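Local coordinates for protein botulinum neurotoxin type C1 (Clostridium botulinum, PDB 3R4S) that binds gangliosides through its heavy-chain receptor-binding fragment, which holds two sialic acid sites, and entry of the toxin into cells depends on interaction with two ganglioside molecules, at residues L14-R19 with F47-G52; F188-I193 with I206-R211; S268-F273 with L404-K409; N320-N325 with G342-T347. All blocks are in the same frame, centred on the assembly; numbering follows the deposited sequence.

Contact 1 (L14-R19 with F47-G52); sequences LSLQNR and FDFKLG
A first torsion of 178° carries the N18 side chain away from its own backbone N and lays it against the peptide of F47, while F49, with CG lodged between its backbone N and carbonyl carbon (chi1 63°), holds its ring toward L16. The carbonyl oxygen of F47 is the polar centre of the meeting. N18 CB rests on F47 O at 3.2 Å, and N18 ND2 gives the same oxygen a weak, bent hydrogen bond of 3.5 Å. A water adds a firmer link, accepting from N18 N at 2.9 Å and donating to F47 O at 3.0 Å. Strands 12-18 and 49-52 both pair antiparallel with strand 207-216, in one sheet of the lectin-like jelly roll that forms the N-terminal half of the receptor-binding region. Deeper in, the L16 and F49 side chains cross at about a right angle, L16 CD2 reaching F49 CE2 at 3.9 Å, and the F49 ring also meets F188 edge to face. On the exposed side R19 curls back: its NH1 bonds N18 O at 2.9 Å from above the carbonyl plane, and Q17 CD lies over one guanidinium face, offset toward its margin.

Contact 2 (F188-I193 with I206-R211); sequences FEINKI and INMWIR
Apolar contacts carry the meeting of I190 with I206 and M208, and no hydrogen bond joins the two segments. I190 is the residue at the centre of the contact. Its two branches part at CB: CG2 lies anti to the backbone N and touches I206 CD1 at 3.9 Å, whereas CG1 takes the place anti to the carbonyl carbon (chi1 -51°) and sends CD1 across to M208 CB at 3.7 Å. The same methyl rides over the opposite backbone, 3.9 Å from I206 O and 3.8 Å from M208 N. I190 and M208 run past each other in opposite directions, and the methionine chain, straight as far as SD, bends only at its last torsion (74°). Further along, F188 CE1 approaches I210 CG2 at a looser 4.3 Å. The F188 ring is also met edge to face by F213.

Polar groups belong to the other side of strand 185-192. There N191 ND2 donates to E189 OE1 at 3.1 Å, coming from above the carboxylate plane with the oxygen close to the plane of its own amide. R58 hydrogen-bonds N191 OD1 as well, so the asparagine amide is held at both ends.

The axes of 188-192 and 207-211 come within 8.4 Å and run nearly antiparallel (155°), too widely spaced for neighbours in one sheet. Strand 185-192 belongs to one antiparallel sheet and strand 207-216 to another; their inward side chains meet face to face as in the core of a beta sandwich, here the jelly roll of the N-terminal receptor-binding half.

Contact 3 (S268-F273 with L404-K409); sequences SRQIVF and LVPTVK. With SLB (N-acetyl-beta-neuraminic acid), chain C.
The ring of F273 turns its edge, not a face, to the backbone of L404-P406, with the carbonyl carbons of L404 and V405 lying in the ring plane. The strands that meet here cross steeply, 123° between their directions, inside the beta-trefoil that forms the C-terminal half of the receptor-binding region. One direct backbone hydrogen bond joins the segments: F273 N gives L404 O a 2.7 Å bond nearly along the C=O axis. V272 CA adds a CA-H...O contact to L404 O at 3.3 Å, and beyond it a water accepts a hydrogen bond from L404 N and donates one to F273 O, prolonging the junction where the chains diverge.

P406 sits in the corner formed by I271 and F273. With F273 CG anti to its carbonyl carbon (chi1 -68°), the ring edge reaches forward until CE2 stands 3.5 Å from P406 CD. From the I271 side, the proline ring is crossed at about a right angle, I271 CG2 lying 3.8 Å from P406 CD. I271 O also packs on this corner, 3.4 Å from both P406 CD and V405 CG1, and F273 CB lies against L404 CD2.

The other end of segment 268-273 serves the ligand. S268 and R269 both have left-handed backbone angles, consistent with a type I' turn joining strands 262-267 and 270-275, and their amides face the sialic acid, which Y286 OH and A266 O also hold. S268 N donates to SLB O7 at 3.0 Å, and R269 N meets the acetamido oxygen SLB O10 at 2.9 Å and 167°.

Contact 4 (N320-N325 with G342-T347); sequences NLFMKN and GLREQT. With SIA (N-acetyl-alpha-neuraminic acid), chain D.
O7 of the bound sialic acid donates to T347 O at 2.7 Å, and T347 N gives SIA O9 a bond of 2.9 Å, so the T347 backbone holds the sugar through both its polar atoms. N320 ND2 gives SIA O8 a straight bond of 3.0 Å (169°); N320 OD1 lies close to SIA O9, though the modelled separation is too short to be taken at face value. The extended Q346 chain brings OE1 to SIA N5 at 2.8 Å. Y309 OH also bonds the sugar.

Behind the site, N320 with R344 and F322 with G342 are antiparallel hydrogen-bonded pairs, each with two backbone bonds; N320 N reaches R344 O at 2.8 Å. Between them L321 and L343 form a non-hydrogen-bonded pair on the other face of the sheet, side by side, with L321 CD1 3.5 Å from L343 CD2. On the N320 face, R344 lies across F322. A first torsion of 82° sets the ring beneath it, with R344 CB 4.0 Å from the ring centroid in a CH-pi contact, while the guanidinium passes beyond to bond N353.

Strand 317-323 runs between strands 307-314 and 338-345, and strand 338-345 is flanked on its far side by strand 401-409.

Contacts 1 and 2 belong to the jelly roll, contacts 3 and 4 to the beta-trefoil on the opposite side of the chain's centre. The first two share strand 207-216: F49 N and L51 N probably bond I210 O and M208 O, so contact 1 lies within one sheet while contact 2 joins that sheet to its partner through apolar side chains. Contact 4 is nested in the loop closed by contact 3; R269 O probably accepts from L343 N, and R269 NH2 forms a salt bridge with E345 OE2. Contacts 1 to 3 are buried, apart from the exposed R19 of contact 1; the partly buried contact 4 binds its sugar through side chains and backbone, contact 3 through the amides of a turn.

Contact 1 (L14-R19 with F47-G52)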
# COMPACT_ATOMS: atom_id res chain seq x y z
N LEU A 14 20.41 -14.91 -0.85
CA LEU A 14 19.94 -14.55 0.49
C LEU A 14 18.44 -14.44 0.43
O LEU A 14 17.90 -13.83 -0.49
CB LEU A 14 20.53 -13.21 0.95
CG LEU A 14 19.98 -12.70 2.28
CD1 LEU A 14 20.38 -13.65 3.44
CD2 LEU A 14 20.45 -11.27 2.56
N SER A 15 17.77 -15.06 1.39
CA SER A 15 16.31 -15.06 1.40
C SER A 15 15.87 -14.93 2.85
O SER A 15 15.58 -15.93 3.51
CB SER A 15 15.77 -16.36 0.78
OG SER A 15 14.37 -16.29 0.58
N LEU A 16 15.86 -13.70 3.35
CA LEU A 16 15.50 -13.42 4.74
C LEU A 16 13.99 -13.53 4.91
O LEU A 16 13.23 -12.73 4.36
CB LEU A 16 15.98 -12.04 5.17
CG LEU A 16 15.71 -11.67 6.64
CD1 LEU A 16 16.41 -12.63 7.60
CD2 LEU A 16 16.13 -10.24 6.93
N GLN A 17 13.57 -14.54 5.67
CA GLN A 17 12.15 -14.82 5.88
C GLN A 17 11.85 -15.20 7.32
O GLN A 17 12.73 -15.66 8.06
CB GLN A 17 11.69 -15.94 4.95
CG GLN A 17 11.73 -15.56 3.48
CD GLN A 17 11.23 -16.67 2.58
OE1 GLN A 17 11.79 -17.76 2.56
NE2 GLN A 17 10.18 -16.39 1.84
N ASN A 18 10.60 -14.99 7.71
CA ASN A 18 10.09 -15.42 9.01
C ASN A 18 9.52 -16.82 8.85
O ASN A 18 8.51 -17.02 8.18
CB ASN A 18 9.01 -14.43 9.48
CG ASN A 18 8.38 -14.82 10.82
OD1 ASN A 18 8.60 -15.91 11.35
ND2 ASN A 18 7.58 -13.90 11.37
N ARG A 19 10.20 -17.81 9.42
CA ARG A 19 9.72 -19.19 9.39
C ARG A 19 9.69 -19.76 10.81
O ARG A 19 10.69 -19.71 11.53
CB ARG A 19 10.60 -20.06 8.47
CG ARG A 19 10.49 -19.70 6.98
CD ARG A 19 9.04 -19.64 6.56
NE ARG A 19 8.83 -19.44 5.12
CZ ARG A 19 8.33 -18.33 4.56
NH1 ARG A 19 7.99 -17.28 5.31
NH2 ARG A 19 8.17 -18.27 3.24
N PHE A 47 3.92 -12.13 7.49
CA PHE A 47 5.04 -12.57 8.32
C PHE A 47 6.19 -11.55 8.39
O PHE A 47 7.36 -11.93 8.49
CB PHE A 47 5.57 -13.91 7.81
CG PHE A 47 4.50 -14.94 7.61
CD1 PHE A 47 3.77 -15.41 8.70
CD2 PHE A 47 4.23 -15.45 6.35
CE1 PHE A 47 2.76 -16.36 8.53
CE2 PHE A 47 3.23 -16.42 6.17
CZ PHE A 47 2.49 -16.87 7.27
N ASP A 48 5.85 -10.27 8.35
CA ASP A 48 6.83 -9.19 8.41
C ASP A 48 7.48 -9.11 9.77
O ASP A 48 6.94 -9.61 10.76
CB ASP A 48 6.12 -7.86 8.17
CG ASP A 48 4.85 -7.76 8.98
OD1 ASP A 48 3.82 -8.31 8.53
OD2 ASP A 48 4.90 -7.16 10.07
N PHE A 49 8.64 -8.45 9.83
CA PHE A 49 9.17 -8.01 11.11
C PHE A 49 9.07 -6.49 11.23
O PHE A 49 9.16 -5.77 10.23
CB PHE A 49 10.58 -8.55 11.40
CG PHE A 49 11.67 -8.09 10.44
CD1 PHE A 49 12.40 -6.95 10.69
CD2 PHE A 49 11.99 -8.85 9.31
CE1 PHE A 49 13.42 -6.54 9.82
CE2 PHE A 49 13.00 -8.46 8.44
CZ PHE A 49 13.72 -7.30 8.70
N LYS A 50 8.86 -6.01 12.45
CA LYS A 50 8.67 -4.58 12.67
C LYS A 50 9.76 -3.99 13.53
O LYS A 50 10.10 -4.55 14.58
CB LYS A 50 7.32 -4.32 13.33
CG LYS A 50 7.07 -2.83 13.56
CD LYS A 50 5.73 -2.56 14.22
CE LYS A 50 5.82 -2.70 15.73
NZ LYS A 50 4.63 -2.08 16.39
N LEU A 51 10.30 -2.85 13.10
CA LEU A 51 11.29 -2.11 13.88
C LEU A 51 10.81 -0.69 14.19
O LEU A 51 10.03 -0.11 13.43
CB LEU A 51 12.62 -2.02 13.13
CG LEU A 51 13.26 -3.31 12.66
CD1 LEU A 51 14.57 -2.99 11.96
CD2 LEU A 51 13.49 -4.29 13.82
N GLY A 52 11.29 -0.13 15.30
CA GLY A 52 10.95 1.22 15.68
C GLY A 52 12.21 2.06 15.78
O GLY A 52 13.31 1.53 15.85
O HOH W 1 9.21 -12.88 6.38

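Contact 2 (F188-I193 with I206-R211)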
# COMPACT_ATOMS: atom_id res chain seq x y z
N PHE A 188 19.52 -4.19 9.58
CA PHE A 188 18.24 -3.53 9.60
C PHE A 188 18.08 -2.84 10.96
O PHE A 188 17.99 -3.48 11.99
CB PHE A 188 17.10 -4.53 9.40
CG PHE A 188 17.19 -5.31 8.12
CD1 PHE A 188 16.35 -5.01 7.04
CD2 PHE A 188 18.10 -6.35 7.98
CE1 PHE A 188 16.42 -5.74 5.85
CE2 PHE A 188 18.19 -7.08 6.79
CZ PHE A 188 17.35 -6.77 5.72
N GLU A 189 18.03 -1.51 10.93
CA GLU A 189 17.83 -0.73 12.15
C GLU A 189 17.57 0.69 11.73
O GLU A 189 18.23 1.20 10.81
CB GLU A 189 19.08 -0.79 13.04
CG GLU A 189 18.92 -0.06 14.37
CD GLU A 189 20.17 -0.13 15.26
OE1 GLU A 189 21.30 -0.20 14.73
OE2 GLU A 189 20.00 -0.10 16.50
N ILE A 190 16.61 1.35 12.37
CA ILE A 190 16.29 2.73 12.03
C ILE A 190 17.20 3.68 12.80
O ILE A 190 16.96 3.94 13.98
CB ILE A 190 14.81 3.06 12.30
CG1 ILE A 190 13.91 2.01 11.64
CG2 ILE A 190 14.50 4.47 11.80
CD1 ILE A 190 12.42 2.05 12.08
N ASN A 191 18.24 4.18 12.14
CA ASN A 191 19.25 5.03 12.76
C ASN A 191 19.25 6.44 12.20
O ASN A 191 19.64 6.67 11.05
CB ASN A 191 20.64 4.42 12.58
CG ASN A 191 20.80 3.10 13.32
OD1 ASN A 191 20.23 2.91 14.40
ND2 ASN A 191 21.58 2.18 12.76
N LYS A 192 18.81 7.38 13.02
CA LYS A 192 18.72 8.77 12.62
C LYS A 192 20.10 9.30 12.27
O LYS A 192 21.07 9.03 12.97
CB LYS A 192 18.11 9.61 13.75
CG LYS A 192 17.75 11.03 13.36
CD LYS A 192 16.80 11.62 14.39
CE LYS A 192 16.40 13.05 14.06
NZ LYS A 192 15.46 13.59 15.09
N ILE A 193 20.16 10.09 11.21
CA ILE A 193 21.37 10.82 10.86
C ILE A 193 21.40 12.11 11.66
O ILE A 193 20.47 12.92 11.59
CB ILE A 193 21.42 11.15 9.36
CG1 ILE A 193 21.29 9.88 8.52
CG2 ILE A 193 22.71 11.88 9.01
CD1 ILE A 193 21.72 10.04 7.08
N ILE A 206 9.08 6.53 14.30
CA ILE A 206 8.51 5.88 13.13
C ILE A 206 8.68 4.39 13.28
O ILE A 206 9.57 3.92 14.00
CB ILE A 206 9.15 6.33 11.80
CG1 ILE A 206 10.65 6.04 11.80
CG2 ILE A 206 8.86 7.81 11.53
CD1 ILE A 206 11.30 6.29 10.43
N ASN A 207 7.83 3.63 12.61
CA ASN A 207 8.02 2.19 12.50
C ASN A 207 8.37 1.82 11.08
O ASN A 207 7.98 2.50 10.13
CB ASN A 207 6.75 1.44 12.91
CG ASN A 207 6.46 1.52 14.38
OD1 ASN A 207 5.35 1.87 14.79
ND2 ASN A 207 7.45 1.20 15.20
N MET A 208 9.10 0.73 10.93
CA MET A 208 9.34 0.17 9.61
C MET A 208 9.02 -1.31 9.66
O MET A 208 9.42 -2.01 10.60
CB MET A 208 10.80 0.41 9.19
CG MET A 208 11.20 -0.32 7.91
SD MET A 208 12.94 -0.06 7.47
CE MET A 208 13.79 -1.09 8.68
N TRP A 209 8.29 -1.79 8.67
CA TRP A 209 8.01 -3.21 8.53
C TRP A 209 8.74 -3.70 7.30
O TRP A 209 8.81 -2.98 6.29
CB TRP A 209 6.52 -3.47 8.32
CG TRP A 209 5.63 -3.13 9.47
CD1 TRP A 209 5.08 -4.01 10.36
CD2 TRP A 209 5.13 -1.84 9.81
NE1 TRP A 209 4.27 -3.34 11.24
CE2 TRP A 209 4.28 -2.00 10.93
CE3 TRP A 209 5.32 -0.56 9.29
CZ2 TRP A 209 3.63 -0.93 11.54
CZ3 TRP A 209 4.66 0.51 9.89
CH2 TRP A 209 3.83 0.32 11.01
N ILE A 210 9.26 -4.92 7.39
CA ILE A 210 9.97 -5.57 6.30
C ILE A 210 9.53 -7.02 6.17
O ILE A 210 9.31 -7.71 7.17
CB ILE A 210 11.50 -5.59 6.57
CG1 ILE A 210 12.05 -4.16 6.71
CG2 ILE A 210 12.23 -6.36 5.46
CD1 ILE A 210 12.02 -3.35 5.42
N ARG A 211 9.38 -7.50 4.93
CA ARG A 211 9.27 -8.94 4.69
C ARG A 211 9.83 -9.33 3.33
O ARG A 211 9.84 -8.52 2.39
CB ARG A 211 7.85 -9.46 4.88
CG ARG A 211 6.80 -8.85 3.95
CD ARG A 211 6.54 -9.71 2.72
NE ARG A 211 5.36 -9.25 1.97
CZ ARG A 211 4.79 -9.94 0.98
NH1 ARG A 211 5.30 -11.11 0.61
NH2 ARG A 211 3.71 -9.46 0.36

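Contact 3 (S268-F273 with L404-K409)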
# COMPACT_ATOMS: atom_id res chain seq x y z
N SER A 268 -29.92 13.96 5.61
CA SER A 268 -31.23 13.45 5.23
C SER A 268 -31.07 12.11 4.56
O SER A 268 -31.75 11.83 3.59
CB SER A 268 -31.95 14.42 4.28
OG SER A 268 -32.20 15.66 4.91
N ARG A 269 -30.18 11.30 5.11
CA ARG A 269 -29.96 9.94 4.63
C ARG A 269 -29.32 9.87 3.24
O ARG A 269 -29.23 8.79 2.65
CB ARG A 269 -31.26 9.14 4.65
CG ARG A 269 -31.73 8.82 6.06
CD ARG A 269 -33.02 8.04 6.00
NE ARG A 269 -33.47 7.66 7.33
CZ ARG A 269 -34.38 6.72 7.56
NH1 ARG A 269 -34.93 6.07 6.53
NH2 ARG A 269 -34.74 6.43 8.80
N GLN A 270 -28.89 11.02 2.73
CA GLN A 270 -28.08 11.05 1.52
C GLN A 270 -26.62 11.23 1.93
O GLN A 270 -26.28 12.20 2.62
CB GLN A 270 -28.49 12.20 0.60
CG GLN A 270 -27.60 12.33 -0.64
CD GLN A 270 -27.44 11.01 -1.37
OE1 GLN A 270 -26.32 10.53 -1.58
NE2 GLN A 270 -28.55 10.39 -1.74
N ILE A 271 -25.76 10.29 1.54
CA ILE A 271 -24.33 10.45 1.78
C ILE A 271 -23.79 11.59 0.94
O ILE A 271 -24.15 11.73 -0.24
CB ILE A 271 -23.55 9.17 1.47
CG1 ILE A 271 -24.02 8.05 2.39
CG2 ILE A 271 -22.05 9.42 1.63
CD1 ILE A 271 -23.41 6.70 2.06
N VAL A 272 -22.95 12.41 1.55
CA VAL A 272 -22.32 13.52 0.85
C VAL A 272 -20.85 13.59 1.23
O VAL A 272 -20.46 13.10 2.28
CB VAL A 272 -23.00 14.87 1.20
CG1 VAL A 272 -24.48 14.82 0.89
CG2 VAL A 272 -22.78 15.22 2.67
N PHE A 273 -20.05 14.21 0.37
CA PHE A 273 -18.63 14.34 0.64
C PHE A 273 -18.27 15.77 1.01
O PHE A 273 -18.54 16.70 0.25
CB PHE A 273 -17.81 13.85 -0.55
CG PHE A 273 -17.90 12.37 -0.78
CD1 PHE A 273 -17.04 11.50 -0.13
CD2 PHE A 273 -18.84 11.84 -1.65
CE1 PHE A 273 -17.12 10.12 -0.34
CE2 PHE A 273 -18.93 10.47 -1.87
CZ PHE A 273 -18.07 9.61 -1.21
N LEU A 404 -21.62 16.73 -3.55
CA LEU A 404 -20.78 15.66 -4.08
C LEU A 404 -21.21 14.38 -3.39
O LEU A 404 -21.10 14.27 -2.17
CB LEU A 404 -19.30 15.97 -3.80
CG LEU A 404 -18.24 15.02 -4.38
CD1 LEU A 404 -18.34 14.95 -5.90
CD2 LEU A 404 -16.86 15.48 -3.97
N VAL A 405 -21.71 13.41 -4.17
CA VAL A 405 -22.37 12.23 -3.60
C VAL A 405 -21.88 10.95 -4.28
O VAL A 405 -21.48 10.98 -5.44
CB VAL A 405 -23.90 12.32 -3.79
CG1 VAL A 405 -24.44 13.57 -3.11
CG2 VAL A 405 -24.28 12.32 -5.28
N PRO A 406 -21.90 9.82 -3.54
CA PRO A 406 -21.59 8.55 -4.21
C PRO A 406 -22.75 8.13 -5.09
O PRO A 406 -23.92 8.41 -4.77
CB PRO A 406 -21.40 7.58 -3.04
CG PRO A 406 -22.33 8.09 -1.99
CD PRO A 406 -22.30 9.61 -2.13
N THR A 407 -22.44 7.49 -6.21
CA THR A 407 -23.48 7.07 -7.15
C THR A 407 -23.24 5.67 -7.67
O THR A 407 -22.14 5.11 -7.53
CB THR A 407 -23.52 7.98 -8.40
OG1 THR A 407 -22.26 7.89 -9.08
CG2 THR A 407 -23.81 9.44 -8.02
N VAL A 408 -24.28 5.11 -8.28
CA VAL A 408 -24.17 3.92 -9.12
C VAL A 408 -24.54 4.33 -10.54
O VAL A 408 -25.57 4.96 -10.76
CB VAL A 408 -25.12 2.80 -8.68
CG1 VAL A 408 -25.06 1.62 -9.66
CG2 VAL A 408 -24.79 2.34 -7.25
N LYS A 409 -23.67 4.01 -11.49
CA LYS A 409 -23.96 4.17 -12.90
C LYS A 409 -24.36 2.81 -13.45
O LYS A 409 -23.56 1.87 -13.45
CB LYS A 409 -22.71 4.67 -13.64
CG LYS A 409 -22.79 4.64 -15.16
CD LYS A 409 -24.00 5.41 -15.66
CE LYS A 409 -23.90 5.71 -17.16
NZ LYS A 409 -23.88 4.46 -17.96
C1 SLB C . -26.85 17.27 11.27
C2 SLB C . -27.18 15.81 11.22
C3 SLB C . -26.09 15.07 10.44
C4 SLB C . -26.45 13.60 10.25
C5 SLB C . -27.77 13.51 9.53
C6 SLB C . -28.85 14.26 10.33
C7 SLB C . -30.13 14.27 9.51
C8 SLB C . -31.31 14.78 10.35
C9 SLB C . -32.62 14.75 9.55
C10 SLB C . -28.54 11.39 8.54
C11 SLB C . -28.90 9.97 8.85
N5 SLB C . -28.16 12.10 9.61
O1A SLB C . -27.03 17.99 10.25
O1B SLB C . -26.37 17.72 12.33
O2 SLB C . -27.21 15.33 12.57
O4 SLB C . -25.45 12.94 9.47
O6 SLB C . -28.48 15.62 10.63
O7 SLB C . -29.88 15.13 8.38
O8 SLB C . -31.46 13.98 11.53
O9 SLB C . -32.69 15.94 8.77
O10 SLB C . -28.58 11.85 7.41
O HOH W 2 -20.93 17.81 -0.99

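Contact 4 (N320-N325 with G342-T347)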
# COMPACT_ATOMS: atom_id res chain seq x y z
N ASN A 320 -27.77 0.76 6.23
CA ASN A 320 -27.09 0.15 5.09
C ASN A 320 -26.93 1.23 4.03
O ASN A 320 -27.83 2.04 3.83
CB ASN A 320 -27.94 -0.96 4.46
CG ASN A 320 -28.19 -2.12 5.40
OD1 ASN A 320 -29.32 -2.60 5.51
ND2 ASN A 320 -27.14 -2.59 6.07
N LEU A 321 -25.80 1.23 3.33
CA LEU A 321 -25.73 1.98 2.09
C LEU A 321 -26.67 1.27 1.12
O LEU A 321 -26.80 0.04 1.17
CB LEU A 321 -24.30 2.00 1.54
CG LEU A 321 -23.36 3.08 2.06
CD1 LEU A 321 -23.14 2.96 3.57
CD2 LEU A 321 -22.04 3.02 1.32
N PHE A 322 -27.34 2.02 0.26
CA PHE A 322 -28.22 1.39 -0.71
C PHE A 322 -28.33 2.24 -1.96
O PHE A 322 -28.14 3.46 -1.92
CB PHE A 322 -29.61 1.09 -0.12
CG PHE A 322 -30.57 2.28 -0.10
CD1 PHE A 322 -30.33 3.37 0.71
CD2 PHE A 322 -31.72 2.27 -0.88
CE1 PHE A 322 -31.21 4.46 0.73
CE2 PHE A 322 -32.61 3.34 -0.87
CZ PHE A 322 -32.36 4.43 -0.06
N MET A 323 -28.63 1.59 -3.07
CA MET A 323 -28.83 2.31 -4.31
C MET A 323 -30.27 2.81 -4.35
O MET A 323 -31.21 2.02 -4.38
CB MET A 323 -28.55 1.42 -5.51
CG MET A 323 -28.48 2.20 -6.81
SD MET A 323 -28.38 1.17 -8.29
CE MET A 323 -29.98 0.37 -8.29
N LYS A 324 -30.43 4.13 -4.32
CA LYS A 324 -31.76 4.72 -4.38
C LYS A 324 -32.31 4.55 -5.78
O LYS A 324 -31.57 4.27 -6.72
CB LYS A 324 -31.70 6.21 -4.09
CG LYS A 324 -31.49 6.63 -2.65
CD LYS A 324 -31.73 8.14 -2.58
CE LYS A 324 -31.43 8.75 -1.23
NZ LYS A 324 -31.35 10.24 -1.38
N ASN A 325 -33.61 4.77 -5.92
CA ASN A 325 -34.29 4.60 -7.21
C ASN A 325 -34.87 5.91 -7.76
O ASN A 325 -35.75 5.89 -8.60
CB ASN A 325 -35.40 3.57 -7.06
CG ASN A 325 -35.88 3.05 -8.38
OD1 ASN A 325 -35.18 3.14 -9.38
ND2 ASN A 325 -37.09 2.49 -8.40
N GLY A 342 -27.46 6.09 -0.92
CA GLY A 342 -27.84 6.75 0.31
C GLY A 342 -27.88 5.75 1.44
O GLY A 342 -27.27 4.68 1.36
N LEU A 343 -28.59 6.10 2.51
CA LEU A 343 -28.65 5.25 3.70
C LEU A 343 -30.08 4.89 4.07
O LEU A 343 -30.97 5.74 4.08
CB LEU A 343 -27.96 5.94 4.88
CG LEU A 343 -26.51 6.37 4.66
CD1 LEU A 343 -26.13 7.48 5.63
CD2 LEU A 343 -25.57 5.19 4.80
N ARG A 344 -30.29 3.62 4.37
CA ARG A 344 -31.60 3.13 4.79
C ARG A 344 -31.48 2.27 6.04
O ARG A 344 -30.45 1.62 6.27
CB ARG A 344 -32.25 2.31 3.68
CG ARG A 344 -31.47 1.05 3.34
CD ARG A 344 -32.25 0.15 2.39
NE ARG A 344 -33.46 -0.37 3.02
CZ ARG A 344 -34.29 -1.23 2.43
NH1 ARG A 344 -34.04 -1.66 1.20
NH2 ARG A 344 -35.37 -1.65 3.08
N GLU A 345 -32.53 2.27 6.84
CA GLU A 345 -32.56 1.48 8.06
C GLU A 345 -32.39 0.01 7.74
O GLU A 345 -32.95 -0.49 6.77
CB GLU A 345 -33.88 1.69 8.80
CG GLU A 345 -34.02 3.06 9.44
CD GLU A 345 -35.33 3.21 10.18
OE1 GLU A 345 -35.79 2.21 10.78
OE2 GLU A 345 -35.89 4.32 10.16
N GLN A 346 -31.62 -0.67 8.58
CA GLN A 346 -31.41 -2.10 8.42
C GLN A 346 -32.72 -2.85 8.58
O GLN A 346 -33.62 -2.40 9.29
CB GLN A 346 -30.39 -2.60 9.45
CG GLN A 346 -29.01 -2.01 9.27
CD GLN A 346 -28.00 -2.62 10.21
OE1 GLN A 346 -28.37 -3.35 11.13
NE2 GLN A 346 -26.72 -2.32 10.00
N THR A 347 -32.83 -4.00 7.92
CA THR A 347 -34.00 -4.85 8.08
C THR A 347 -33.52 -6.25 8.42
O THR A 347 -32.31 -6.51 8.42
CB THR A 347 -34.86 -4.91 6.79
OG1 THR A 347 -34.07 -5.40 5.70
CG2 THR A 347 -35.41 -3.54 6.45
C1 SIA D . -25.39 -6.24 10.37
C2 SIA D . -26.21 -7.49 10.56
C3 SIA D . -26.67 -7.66 12.00
C4 SIA D . -27.84 -6.76 12.38
C5 SIA D . -28.92 -6.83 11.33
C6 SIA D . -28.32 -6.49 9.97
C7 SIA D . -29.34 -6.46 8.84
C8 SIA D . -28.64 -6.14 7.51
C9 SIA D . -29.66 -5.83 6.42
C10 SIA D . -31.12 -5.97 11.88
C11 SIA D . -31.96 -4.76 12.20
N5 SIA D . -29.82 -5.73 11.65
O1A SIA D . -25.31 -5.75 9.21
O1B SIA D . -24.81 -5.73 11.36
O2 SIA D . -25.39 -8.61 10.19
O4 SIA D . -28.38 -7.18 13.64
O6 SIA D . -27.31 -7.45 9.65
O7 SIA D . -29.96 -7.74 8.73
O8 SIA D . -27.75 -5.02 7.68
O9 SIA D . -30.21 -4.54 6.69
O10 SIA D . -31.59 -7.09 11.82
O HOH W 3 -31.92 -2.34 4.39